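Local coordinates for mucus binding protein (Lactobacillus reuteri, PDB 3I57) that probably binds mucus as a cell-wall-anchored surface protein, the piece here being one type 2 repeat of it, a kind of repeat with immunoglobulin-binding activity, at residues Met16-Asp21 with Ile30-Ala35; Glu36-Phe41 with Tyr46-Asp51; Leu96-His101 with Lys146-Pro151; Ala161-Ser166 with Pro175-Ile180. All blocks are in the same frame, centred on the assembly; numbering follows the deposited sequence.

Contact 1 of 4, residues Met16-Asp21 with Ile30-Ala35; sequences MLRQDD and IPYSTA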
loop_
_atom_site.group_PDB
_atom_site.type_symbol
_atom_site.label_atom_id
_atom_site.label_comp_id
_atom_site.label_asym_id
_atom_site.label_seq_id
_atom_site.Cartn_x
_atom_site.Cartn_y
_atom_site.Cartn_z
ATOM N N MET A 16 22.597 -7.112 1.602
ATOM C CA MET A 16 23.160 -8.091 0.668
ATOM C C MET A 16 22.218 -9.273 0.602
ATOM O O MET A 16 21.778 -9.793 1.638
ATOM C CB MET A 16 24.572 -8.554 1.072
ATOM C CG MET A 16 25.252 -9.412 -0.034
ATOM S SD MET A 16 27.045 -9.662 0.199
ATOM C CE MET A 16 26.969 -11.050 1.340
ATOM N N LEU A 17 21.894 -9.677 -0.622
ATOM C CA LEU A 17 20.933 -10.746 -0.851
ATOM C C LEU A 17 21.617 -12.087 -1.086
ATOM O O LEU A 17 21.058 -13.110 -0.734
ATOM C CB LEU A 17 20.083 -10.421 -2.065
ATOM C CG LEU A 17 19.377 -9.078 -1.975
ATOM C CD1 LEU A 17 18.964 -8.671 -3.416
ATOM C CD2 LEU A 17 18.190 -9.176 -1.018
ATOM N N ARG A 18 22.804 -12.070 -1.686
ATOM C CA ARG A 18 23.565 -13.294 -1.983
ATOM C C ARG A 18 24.958 -12.886 -2.430
ATOM O O ARG A 18 25.153 -11.798 -2.968
ATOM C CB ARG A 18 22.896 -14.066 -3.121
ATOM C CG ARG A 18 23.351 -15.516 -3.341
ATOM C CD ARG A 18 22.595 -16.120 -4.549
ATOM N NE ARG A 18 23.254 -15.886 -5.850
ATOM C CZ ARG A 18 22.654 -16.075 -7.032
ATOM N NH1 ARG A 18 21.369 -16.435 -7.082
ATOM N NH2 ARG A 18 23.330 -15.888 -8.167
ATOM N N GLN A 19 25.931 -13.750 -2.176
ATOM C CA GLN A 19 27.276 -13.546 -2.739
ATOM C C GLN A 19 27.748 -14.806 -3.416
ATOM O O GLN A 19 27.631 -15.906 -2.842
ATOM C CB GLN A 19 28.279 -13.199 -1.639
ATOM C CG GLN A 19 29.726 -13.022 -2.168
ATOM C CD GLN A 19 30.634 -12.487 -1.088
ATOM O OE1 GLN A 19 30.360 -11.429 -0.514
ATOM N NE2 GLN A 19 31.734 -13.204 -0.811
ATOM N N ASP A 20 28.281 -14.649 -4.627
ATOM C CA ASP A 20 28.811 -15.779 -5.383
ATOM C C ASP A 20 30.311 -15.602 -5.409
ATOM O O ASP A 20 30.789 -14.538 -5.829
ATOM C CB ASP A 20 28.311 -15.752 -6.846
ATOM C CG ASP A 20 26.800 -15.999 -6.981
ATOM O OD1 ASP A 20 26.154 -16.313 -5.972
ATOM O OD2 ASP A 20 26.276 -15.903 -8.114
ATOM N N ASP A 21 31.033 -16.646 -4.996
ATOM C CA ASP A 21 32.494 -16.683 -5.026
ATOM C C ASP A 21 32.993 -17.445 -6.247
ATOM O O ASP A 21 32.386 -18.452 -6.652
ATOM C CB ASP A 21 33.029 -17.368 -3.770
ATOM C CG ASP A 21 32.936 -16.502 -2.549
ATOM O OD1 ASP A 21 32.499 -15.339 -2.658
ATOM O OD2 ASP A 21 33.329 -16.992 -1.466
ATOM N N ILE A 30 37.278 -13.983 -16.237
ATOM C CA ILE A 30 36.456 -14.552 -15.128
ATOM C C ILE A 30 35.247 -15.250 -15.762
ATOM O O ILE A 30 34.494 -14.601 -16.446
ATOM C CB ILE A 30 35.988 -13.474 -14.106
ATOM C CG1 ILE A 30 37.176 -12.816 -13.378
ATOM C CG2 ILE A 30 34.993 -14.107 -13.093
ATOM C CD1 ILE A 30 36.864 -11.416 -12.812
ATOM N N PRO A 31 35.094 -16.576 -15.581
ATOM C CA PRO A 31 34.053 -17.295 -16.308
ATOM C C PRO A 31 32.732 -17.172 -15.594
ATOM O O PRO A 31 32.258 -18.132 -14.970
ATOM C CB PRO A 31 34.553 -18.750 -16.317
ATOM C CG PRO A 31 35.413 -18.850 -15.099
ATOM C CD PRO A 31 36.010 -17.489 -14.869
ATOM N N TYR A 32 32.158 -15.972 -15.654
ATOM C CA TYR A 32 30.932 -15.672 -14.932
ATOM C C TYR A 32 30.124 -14.665 -15.727
ATOM O O TYR A 32 30.680 -13.758 -16.388
ATOM C CB TYR A 32 31.284 -15.049 -13.568
ATOM C CG TYR A 32 30.136 -14.840 -12.607
ATOM C CD1 TYR A 32 29.748 -15.849 -11.729
ATOM C CD2 TYR A 32 29.482 -13.615 -12.541
ATOM C CE1 TYR A 32 28.709 -15.673 -10.830
ATOM C CE2 TYR A 32 28.453 -13.419 -11.659
ATOM C CZ TYR A 32 28.075 -14.438 -10.789
ATOM O OH TYR A 32 27.042 -14.202 -9.931
ATOM N N SER A 33 28.814 -14.822 -15.615
ATOM C CA SER A 33 27.858 -13.829 -16.088
ATOM C C SER A 33 26.850 -13.546 -14.984
ATOM O O SER A 33 26.447 -14.448 -14.243
ATOM C CB SER A 33 27.102 -14.345 -17.305
ATOM O OG SER A 33 25.892 -13.634 -17.498
ATOM N N THR A 34 26.439 -12.297 -14.887
ATOM C CA THR A 34 25.440 -11.899 -13.909
ATOM C C THR A 34 24.035 -12.219 -14.400
ATOM O O THR A 34 23.065 -11.948 -13.694
ATOM C CB THR A 34 25.508 -10.394 -13.670
ATOM O OG1 THR A 34 25.415 -9.731 -14.950
ATOM C CG2 THR A 34 26.841 -10.015 -12.918
ATOM N N ALA A 35 23.917 -12.809 -15.594
ATOM C CA ALA A 35 22.578 -12.987 -16.191
ATOM C C ALA A 35 21.609 -13.847 -15.385
ATOM O O ALA A 35 20.451 -13.443 -15.171
ATOM C CB ALA A 35 22.666 -13.495 -17.666
#
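Tyr32 and Asp20 meet through a single short hydrogen bond, Tyr32 OH donating to Asp20 OD2 at 2.6 Å, and almost all of the 85 Å² buried here belongs to these two side chains. The phenol has CG anti to the backbone N (chi1 -172°) and reaches from the 30-35 loop to the strand. Asp20 OD2 lies at the ring edge, in its plane, while the carboxylate is turned 72° from the ring. The hydroxyl approaches OD2 on the anti side, somewhat out of the carboxylate plane, and the syn lone pair of the same oxygen is used by Arg18 NH2 at 2.9 Å. Arg18 NE completes a side-on, two-nitrogen salt bridge by reaching Asp20 OD1 at 2.9 Å. Both carboxylate oxygens are thus engaged and the group's rotation is fixed. An asparagine at Asp20 would probably leave the Arg18 guanidinium without its counter-charge and Tyr32 OH with a weaker acceptor. Ser33 OG accepts from Ala35 N, a capping bond at the start of helix 35-43. Tyr32 OH is also hydrogen-bonded to Tyr8 OH, and the Tyr32 ring meets Phe53 edge-to-face. Within the mucin binding domain, a beta-grasp fold, the contact ties strand 15-24, which pairs antiparallel with strand 2-10 and has a classic beta bulge at Leu17 and Arg18, to the loop entering helix 35-43.

Contact 2 of 4, residues Glu36-Phe41 with Tyr46-Asp51; sequences EGIKKF and YELFKD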
loop_
_atom_site.group_PDB
_atom_site.type_symbol
_atom_site.label_atom_id
_atom_site.label_comp_id
_atom_site.label_asym_id
_atom_site.label_seq_id
_atom_site.Cartn_x
_atom_site.Cartn_y
_atom_site.Cartn_z
ATOM N N GLU A 36 22.046 -15.017 -14.935
ATOM C CA GLU A 36 21.160 -15.843 -14.136
ATOM C C GLU A 36 20.783 -15.187 -12.811
ATOM O O GLU A 36 19.643 -15.278 -12.377
ATOM C CB GLU A 36 21.754 -17.236 -13.892
ATOM C CG GLU A 36 21.602 -18.131 -15.127
ATOM C CD GLU A 36 22.459 -19.385 -15.052
ATOM O OE1 GLU A 36 23.119 -19.600 -14.011
ATOM O OE2 GLU A 36 22.469 -20.154 -16.037
ATOM N N GLY A 37 21.741 -14.549 -12.154
ATOM C CA GLY A 37 21.448 -13.949 -10.856
ATOM C C GLY A 37 20.473 -12.798 -11.024
ATOM O O GLY A 37 19.536 -12.624 -10.238
ATOM N N ILE A 38 20.693 -11.987 -12.053
ATOM C CA ILE A 38 19.742 -10.900 -12.342
ATOM C C ILE A 38 18.345 -11.461 -12.624
ATOM O O ILE A 38 17.348 -11.003 -12.050
ATOM C CB ILE A 38 20.243 -9.990 -13.479
ATOM C CG1 ILE A 38 21.431 -9.144 -12.996
ATOM C CG2 ILE A 38 19.126 -9.080 -13.996
ATOM C CD1 ILE A 38 22.298 -8.557 -14.173
ATOM N N LYS A 39 18.263 -12.474 -13.480
ATOM C CA LYS A 39 16.964 -13.111 -13.737
ATOM C C LYS A 39 16.255 -13.599 -12.463
ATOM O O LYS A 39 15.035 -13.381 -12.289
ATOM C CB LYS A 39 17.145 -14.266 -14.716
ATOM C CG LYS A 39 15.866 -14.967 -15.123
ATOM C CD LYS A 39 16.218 -15.975 -16.240
ATOM C CE LYS A 39 15.138 -17.034 -16.455
ATOM N NZ LYS A 39 14.050 -16.590 -17.356
ATOM N N LYS A 40 17.004 -14.255 -11.586
ATOM C CA LYS A 40 16.471 -14.765 -10.335
ATOM C C LYS A 40 15.883 -13.648 -9.468
ATOM O O LYS A 40 14.717 -13.715 -9.045
ATOM C CB LYS A 40 17.536 -15.560 -9.580
ATOM C CG LYS A 40 17.073 -16.199 -8.244
ATOM C CD LYS A 40 17.099 -15.187 -7.097
ATOM C CE LYS A 40 16.688 -15.831 -5.748
ATOM N NZ LYS A 40 15.347 -16.491 -5.855
ATOM N N PHE A 41 16.667 -12.609 -9.211
ATOM C CA PHE A 41 16.150 -11.529 -8.379
ATOM C C PHE A 41 14.998 -10.747 -9.036
ATOM O O PHE A 41 14.039 -10.358 -8.357
ATOM C CB PHE A 41 17.288 -10.646 -7.850
ATOM C CG PHE A 41 18.157 -11.379 -6.861
ATOM C CD1 PHE A 41 17.636 -11.745 -5.622
ATOM C CD2 PHE A 41 19.436 -11.765 -7.183
ATOM C CE1 PHE A 41 18.399 -12.452 -4.724
ATOM C CE2 PHE A 41 20.205 -12.504 -6.285
ATOM C CZ PHE A 41 19.696 -12.826 -5.058
ATOM N N TYR A 46 12.523 -7.686 -7.941
ATOM C CA TYR A 46 13.539 -6.647 -8.079
ATOM C C TYR A 46 13.636 -6.136 -9.495
ATOM O O TYR A 46 13.148 -6.759 -10.433
ATOM C CB TYR A 46 14.914 -7.181 -7.629
ATOM C CG TYR A 46 14.982 -7.363 -6.142
ATOM C CD1 TYR A 46 15.266 -6.273 -5.328
ATOM C CD2 TYR A 46 14.717 -8.595 -5.543
ATOM C CE1 TYR A 46 15.317 -6.393 -3.966
ATOM C CE2 TYR A 46 14.773 -8.728 -4.151
ATOM C CZ TYR A 46 15.093 -7.609 -3.386
ATOM O OH TYR A 46 15.165 -7.686 -2.024
ATOM N N GLU A 47 14.299 -4.992 -9.639
ATOM C CA GLU A 47 14.597 -4.418 -10.939
ATOM C C GLU A 47 16.058 -4.057 -10.883
ATOM O O GLU A 47 16.480 -3.382 -9.951
ATOM C CB GLU A 47 13.775 -3.139 -11.109
ATOM C CG GLU A 47 13.870 -2.533 -12.457
ATOM C CD GLU A 47 12.657 -1.675 -12.727
ATOM O OE1 GLU A 47 12.338 -1.514 -13.922
ATOM O OE2 GLU A 47 12.019 -1.206 -11.738
ATOM N N LEU A 48 16.828 -4.480 -11.881
ATOM C CA LEU A 48 18.235 -4.106 -11.944
ATOM C C LEU A 48 18.428 -2.589 -11.967
ATOM O O LEU A 48 17.818 -1.883 -12.794
ATOM C CB LEU A 48 18.908 -4.741 -13.162
ATOM C CG LEU A 48 20.407 -4.435 -13.342
ATOM C CD1 LEU A 48 21.278 -5.012 -12.213
ATOM C CD2 LEU A 48 20.894 -4.932 -14.681
ATOM N N PHE A 49 19.279 -2.090 -11.066
ATOM C CA PHE A 49 19.657 -0.672 -11.053
ATOM C C PHE A 49 21.047 -0.463 -11.643
ATOM O O PHE A 49 21.258 0.364 -12.545
ATOM C CB PHE A 49 19.580 -0.150 -9.605
ATOM C CG PHE A 49 20.049 1.272 -9.441
ATOM C CD1 PHE A 49 19.305 2.316 -9.955
ATOM C CD2 PHE A 49 21.226 1.558 -8.757
ATOM C CE1 PHE A 49 19.735 3.638 -9.796
ATOM C CE2 PHE A 49 21.656 2.880 -8.594
ATOM C CZ PHE A 49 20.885 3.918 -9.127
ATOM N N LYS A 50 22.005 -1.229 -11.141
ATOM C CA LYS A 50 23.373 -1.106 -11.579
ATOM C C LYS A 50 24.140 -2.421 -11.469
ATOM O O LYS A 50 24.320 -2.954 -10.371
ATOM C CB LYS A 50 24.082 -0.033 -10.770
ATOM C CG LYS A 50 25.543 0.089 -11.156
ATOM C CD LYS A 50 25.941 1.526 -11.313
ATOM C CE LYS A 50 24.941 2.189 -12.218
ATOM N NZ LYS A 50 25.628 3.025 -13.198
ATOM N N ASP A 51 24.592 -2.936 -12.611
ATOM C CA ASP A 51 25.458 -4.123 -12.625
ATOM C C ASP A 51 26.904 -3.649 -12.771
ATOM O O ASP A 51 27.301 -3.154 -13.830
ATOM C CB ASP A 51 25.047 -5.020 -13.795
ATOM C CG ASP A 51 25.943 -6.258 -13.976
ATOM O OD1 ASP A 51 26.978 -6.413 -13.285
ATOM O OD2 ASP A 51 25.576 -7.070 -14.854
#
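Ile38 and Phe41, on the helix of a beta-grasp fold, pack on Tyr46, Leu48 and Asp51 of the strand that follows it in the mucin binding domain of the repeat. The axes of segments 36-41 and 46-51 approach to 8.1 Å, with their directions 138° apart. Ile38 has CG1 anti to its carbonyl carbon (chi1 -71°), and the extended chi2 carries CD1 outward as the touching atom. Ile38 CD1 lies 3.9 Å from Leu48 CD2, the two side chains crossing at a slant, and 3.7 Å from Asp51 OD2, where they cross at about a right angle. That oxygen is hydrogen-bonded to the Thr34 hydroxyl, and the methyl merely rests against it. Phe41 is buried; Lys40 CD sits 3.7 Å above the centre of one face of its ring, which also meets those of Phe73 and Tyr8. Phe41 CB, rather than its ring, comes nearest, 4.0 Å from Tyr46 CD2. Tyr46 has CG anti to its own carbonyl carbon (chi1 -71°), which sets the ring edge against the main chain of Phe41. There Tyr46 N donates to Phe41 O at 3.1 Å, and Phe41 O lies in the plane of the Tyr46 ring, 3.4 Å from Tyr46 CD2.

Contact 3 of 4, residues Leu96-His101 with Lys146-Pro151; sequences LTETVH and KALTSP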
loop_
_atom_site.group_PDB
_atom_site.type_symbol
_atom_site.label_atom_id
_atom_site.label_comp_id
_atom_site.label_asym_id
_atom_site.label_seq_id
_atom_site.Cartn_x
_atom_site.Cartn_y
_atom_site.Cartn_z
ATOM N N LEU A 96 -17.753 4.268 5.465
ATOM C CA LEU A 96 -18.187 4.921 6.692
ATOM C C LEU A 96 -19.712 4.854 6.807
ATOM O O LEU A 96 -20.414 4.805 5.796
ATOM C CB LEU A 96 -17.776 6.391 6.715
ATOM C CG LEU A 96 -16.300 6.734 6.522
ATOM C CD1 LEU A 96 -16.112 8.241 6.753
ATOM C CD2 LEU A 96 -15.471 5.953 7.524
ATOM N N THR A 97 -20.207 4.895 8.042
ATOM C CA THR A 97 -21.632 4.752 8.285
ATOM C C THR A 97 -22.185 5.966 9.027
ATOM O O THR A 97 -21.627 6.411 10.039
ATOM C CB THR A 97 -21.926 3.479 9.129
ATOM O OG1 THR A 97 -21.509 2.326 8.406
ATOM C CG2 THR A 97 -23.420 3.346 9.454
ATOM N N GLU A 98 -23.282 6.514 8.507
ATOM C CA GLU A 98 -23.974 7.588 9.195
ATOM C C GLU A 98 -25.097 6.936 10.013
ATOM O O GLU A 98 -25.791 6.063 9.501
ATOM C CB GLU A 98 -24.554 8.576 8.181
ATOM C CG GLU A 98 -25.692 9.400 8.790
ATOM C CD GLU A 98 -26.338 10.329 7.772
ATOM O OE1 GLU A 98 -26.726 9.812 6.702
ATOM O OE2 GLU A 98 -26.466 11.546 8.077
ATOM N N THR A 99 -25.260 7.340 11.280
ATOM C CA THR A 99 -26.315 6.784 12.142
ATOM C C THR A 99 -27.173 7.923 12.652
ATOM O O THR A 99 -26.646 8.892 13.222
ATOM C CB THR A 99 -25.718 6.073 13.376
ATOM O OG1 THR A 99 -24.876 5.021 12.926
ATOM C CG2 THR A 99 -26.819 5.463 14.242
ATOM N N VAL A 100 -28.479 7.802 12.441
ATOM C CA VAL A 100 -29.438 8.767 12.954
ATOM C C VAL A 100 -30.350 8.109 13.974
ATOM O O VAL A 100 -31.028 7.113 13.679
ATOM C CB VAL A 100 -30.296 9.352 11.844
ATOM C CG1 VAL A 100 -31.285 10.404 12.438
ATOM C CG2 VAL A 100 -29.406 9.946 10.728
ATOM N N HIS A 101 -30.321 8.657 15.179
ATOM C CA HIS A 101 -31.196 8.249 16.255
ATOM C C HIS A 101 -32.462 9.100 16.236
ATOM O O HIS A 101 -32.454 10.255 15.779
ATOM C CB HIS A 101 -30.501 8.444 17.618
ATOM C CG HIS A 101 -29.214 7.701 17.770
ATOM N ND1 HIS A 101 -29.107 6.339 17.578
ATOM C CD2 HIS A 101 -27.985 8.127 18.148
ATOM C CE1 HIS A 101 -27.864 5.958 17.830
ATOM N NE2 HIS A 101 -27.159 7.029 18.156
ATOM N N LYS A 146 -26.922 8.967 1.426
ATOM C CA LYS A 146 -28.300 9.023 0.924
ATOM C C LYS A 146 -29.127 9.829 1.938
ATOM O O LYS A 146 -28.879 9.741 3.140
ATOM C CB LYS A 146 -28.852 7.605 0.832
ATOM C CG LYS A 146 -30.176 7.520 0.082
ATOM C CD LYS A 146 -30.819 6.145 0.251
ATOM C CE LYS A 146 -32.206 6.138 -0.393
ATOM N NZ LYS A 146 -32.185 6.782 -1.745
ATOM N N ALA A 147 -30.098 10.605 1.464
ATOM C CA ALA A 147 -31.012 11.300 2.379
ATOM C C ALA A 147 -31.832 10.341 3.223
ATOM O O ALA A 147 -32.402 9.365 2.722
ATOM C CB ALA A 147 -31.939 12.271 1.606
ATOM N N LEU A 148 -31.905 10.627 4.518
ATOM C CA LEU A 148 -32.692 9.796 5.427
ATOM C C LEU A 148 -33.914 10.561 5.906
ATOM O O LEU A 148 -33.798 11.616 6.504
ATOM C CB LEU A 148 -31.841 9.377 6.624
ATOM C CG LEU A 148 -30.577 8.606 6.257
ATOM C CD1 LEU A 148 -29.842 8.127 7.503
ATOM C CD2 LEU A 148 -30.915 7.416 5.334
ATOM N N THR A 149 -35.093 10.031 5.599
ATOM C CA THR A 149 -36.322 10.716 5.955
ATOM C C THR A 149 -36.735 10.271 7.338
ATOM O O THR A 149 -36.865 9.072 7.612
ATOM C CB THR A 149 -37.450 10.395 4.981
ATOM O OG1 THR A 149 -37.042 10.759 3.652
ATOM C CG2 THR A 149 -38.722 11.188 5.352
ATOM N N SER A 150 -36.907 11.237 8.219
ATOM C CA SER A 150 -37.348 10.921 9.564
ATOM C C SER A 150 -38.791 10.396 9.490
ATOM O O SER A 150 -39.614 10.910 8.716
ATOM C CB SER A 150 -37.253 12.161 10.462
ATOM O OG SER A 150 -35.905 12.648 10.507
ATOM N N PRO A 151 -39.089 9.358 10.270
ATOM C CA PRO A 151 -40.440 8.799 10.241
ATOM C C PRO A 151 -41.492 9.765 10.742
ATOM O O PRO A 151 -41.211 10.644 11.558
ATOM C CB PRO A 151 -40.361 7.596 11.198
ATOM C CG PRO A 151 -39.069 7.766 11.986
ATOM C CD PRO A 151 -38.151 8.540 11.063
HETATM O O HOH W 1 -27.879 11.500 4.934
#
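Leu148 CD1 is the atom on which this contact turns: it lies 3.7 Å from Val100 CG2 and 3.6 Å from Glu98 OE1. Leu148 runs past both strand residues in the opposite direction, so the touches are alongside rather than end-on. With CG anti to its carbonyl carbon (chi1 -58°), Leu148 places this methyl against two residues on the same face of strand 93-104. Val100 offers CG2, the branch beside its backbone N, and the pair is apolar. Glu98 is different: extended beyond CG, it brings a carboxylate oxygen into the buried layer, with no direct hydrogen bond from residues 146-151. Glu98 OE1 stands 4.2 Å from Lys146 O, and a water within hydrogen-bonding distance of both links them, at 2.7 Å from Glu98 OE1 and 2.7 Å from Lys146 O. Further out, Glu98 is flanked by Tyr145, Val163 and Arg165; the aliphatic CG of Arg165 packs on Glu98 while its guanidinium pairs with Glu160. The main chain of strand 93-104 is fixed by bonds from Glu98 to Ala116 and from Thr99 to Pro175 and Leu177. In this Muc B2-like domain, of the ubiquitin clan, strand 93-104 thus lies in the large sheet between strands 112-127 and 176-183, while short strand 148-149, at the edge of a three-stranded antiparallel sheet beside strand 162-168, lies over the face that carries Glu98 and Val100.

Contact 4 of 4, residues Ala161-Ser166 with Pro175-Ile180; sequences AVVKRS and PTLTVI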
loop_
_atom_site.group_PDB
_atom_site.type_symbol
_atom_site.label_atom_id
_atom_site.label_comp_id
_atom_site.label_asym_id
_atom_site.label_seq_id
_atom_site.Cartn_x
_atom_site.Cartn_y
_atom_site.Cartn_z
ATOM N N ALA A 161 -36.567 17.019 9.147
ATOM C CA ALA A 161 -37.429 16.139 8.402
ATOM C C ALA A 161 -36.668 15.152 7.528
ATOM O O ALA A 161 -37.048 13.993 7.431
ATOM C CB ALA A 161 -38.456 16.949 7.568
ATOM N N VAL A 162 -35.590 15.628 6.907
ATOM C CA VAL A 162 -34.769 14.807 6.037
ATOM C C VAL A 162 -33.327 15.112 6.388
ATOM O O VAL A 162 -32.907 16.269 6.355
ATOM C CB VAL A 162 -35.049 15.101 4.540
ATOM C CG1 VAL A 162 -34.041 14.431 3.659
ATOM C CG2 VAL A 162 -36.445 14.587 4.168
ATOM N N VAL A 163 -32.586 14.077 6.778
ATOM C CA VAL A 163 -31.192 14.257 7.184
ATOM C C VAL A 163 -30.257 13.962 6.017
ATOM O O VAL A 163 -30.207 12.844 5.531
ATOM C CB VAL A 163 -30.868 13.349 8.380
ATOM C CG1 VAL A 163 -29.407 13.423 8.735
ATOM C CG2 VAL A 163 -31.738 13.758 9.562
ATOM N N LYS A 164 -29.571 15.001 5.560
ATOM C CA LYS A 164 -28.580 14.918 4.499
ATOM C C LYS A 164 -27.246 15.366 5.055
ATOM O O LYS A 164 -27.080 16.511 5.500
ATOM C CB LYS A 164 -28.983 15.826 3.330
ATOM C CG LYS A 164 -30.332 15.431 2.689
ATOM C CD LYS A 164 -30.636 16.348 1.504
ATOM C CE LYS A 164 -32.003 16.064 0.889
ATOM N NZ LYS A 164 -32.992 17.155 1.146
ATOM N N ARG A 165 -26.286 14.456 5.074
ATOM C CA ARG A 165 -24.943 14.825 5.552
ATOM C C ARG A 165 -23.901 14.187 4.648
ATOM O O ARG A 165 -24.228 13.325 3.840
ATOM C CB ARG A 165 -24.713 14.294 6.976
ATOM C CG ARG A 165 -25.698 14.809 8.038
ATOM C CD ARG A 165 -25.443 16.290 8.381
ATOM N NE ARG A 165 -26.219 16.647 9.568
ATOM C CZ ARG A 165 -27.515 16.973 9.532
ATOM N NH1 ARG A 165 -28.152 17.036 8.373
ATOM N NH2 ARG A 165 -28.170 17.240 10.656
ATOM N N SER A 166 -22.648 14.591 4.830
ATOM C CA SER A 166 -21.526 14.080 4.049
ATOM C C SER A 166 -20.393 13.774 5.000
ATOM O O SER A 166 -20.365 14.283 6.132
ATOM C CB SER A 166 -21.046 15.145 3.066
ATOM O OG SER A 166 -22.035 15.267 2.057
ATOM N N PRO A 175 -20.978 10.218 10.668
ATOM C CA PRO A 175 -21.562 11.003 11.765
ATOM C C PRO A 175 -22.628 10.222 12.493
ATOM O O PRO A 175 -23.290 9.382 11.888
ATOM C CB PRO A 175 -22.237 12.168 11.034
ATOM C CG PRO A 175 -22.650 11.576 9.707
ATOM C CD PRO A 175 -21.489 10.632 9.348
ATOM N N THR A 176 -22.850 10.540 13.765
ATOM C CA THR A 176 -23.965 9.955 14.498
ATOM C C THR A 176 -24.713 11.123 15.113
ATOM O O THR A 176 -24.086 11.975 15.771
ATOM C CB THR A 176 -23.472 9.012 15.608
ATOM O OG1 THR A 176 -22.850 7.857 15.013
ATOM C CG2 THR A 176 -24.656 8.548 16.441
ATOM N N LEU A 177 -26.019 11.212 14.876
ATOM C CA LEU A 177 -26.748 12.407 15.273
ATOM C C LEU A 177 -28.133 12.024 15.690
ATOM O O LEU A 177 -28.544 10.920 15.434
ATOM C CB LEU A 177 -26.784 13.434 14.128
ATOM C CG LEU A 177 -27.517 13.031 12.854
ATOM C CD1 LEU A 177 -28.934 13.599 12.812
ATOM C CD2 LEU A 177 -26.743 13.502 11.607
ATOM N N THR A 178 -28.827 12.922 16.379
ATOM C CA THR A 178 -30.149 12.627 16.893
ATOM C C THR A 178 -31.164 13.639 16.389
ATOM O O THR A 178 -30.949 14.836 16.487
ATOM C CB THR A 178 -30.168 12.681 18.437
ATOM O OG1 THR A 178 -29.220 11.748 18.958
ATOM C CG2 THR A 178 -31.576 12.304 18.950
ATOM N N VAL A 179 -32.249 13.121 15.838
ATOM C CA VAL A 179 -33.443 13.869 15.483
ATOM C C VAL A 179 -34.374 13.771 16.718
ATOM O O VAL A 179 -34.525 12.685 17.282
ATOM C CB VAL A 179 -34.060 13.242 14.221
ATOM C CG1 VAL A 179 -35.498 13.720 13.976
ATOM C CG2 VAL A 179 -33.183 13.587 12.977
ATOM N N ILE A 180 -34.951 14.900 17.141
ATOM C CA ILE A 180 -35.787 14.982 18.358
ATOM C C ILE A 180 -37.225 15.268 17.934
ATOM O O ILE A 180 -37.447 16.115 17.058
ATOM C CB ILE A 180 -35.333 16.156 19.268
ATOM C CG1 ILE A 180 -33.974 15.867 19.883
ATOM C CG2 ILE A 180 -36.363 16.411 20.387
ATOM C CD1 ILE A 180 -33.412 16.996 20.672
#
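Val163 and Arg165 meet Leu177, Val179 and Pro175 in a side-chain contact between two sheets of the Muc B2-like part of the repeat, with no hydrogen bond across it. One side is strand 162-168, central in the small antiparallel sheet; the other is strand 176-183 of the large mixed sheet. Val163 sends each branch to a different partner: Val163 CG1 meets Leu177 CD2 at 3.9 Å, tip to tip, while Val163 CG2 passes alongside Val179 CG2 at 3.7 Å. Leu177 holds CG between backbone N and carbonyl carbon (chi1 64°), and from there Leu177 CD2 lies 3.8 Å from Arg165 NE. Arg165 bends back at chi2 (-72°). Val163 CG1 lies against one face of its guanidinium, toward the rim, Arg165 NH1 donates to Lys164 O at 3.1 Å from above the carbonyl plane, and NH2 forms a salt bridge with Glu160. Replacing Arg165 by an alanine would probably leave Glu160 without its mate and uncover Leu177 CD2 and Val163 CG1. Arg165 CB is 4.4 Å from Pro175 CG. The chemistry implies an apolar valine-leucine seam whose rim is covered by an arginine: its CG, NE and inner guanidinium pack on Leu177 CD2, while NH2 pairs with Glu160.

Contacts 1 and 2 occupy one end of the elongated repeat and contacts 3 and 4 the other, on opposite sides of the chain's centre; the centres of 1 and 3 are 64 Å apart. The first pair lies at the surface: contact 1 is carried by charge and a hydroxyl, contact 2 by apolar packing and one main-chain bond, and Thr34 with Asp51 joins them. Contact 3 is buried and contact 4 partly so; their centres are 6 Å apart. Both join the small antiparallel sheet to the large one, but contact 3 sets a leucine against a valine and a water-bridged carboxylate, contact 4 valines and a leucine beside an arginine. Main-chain bonds link residues 148-150 to 161-163.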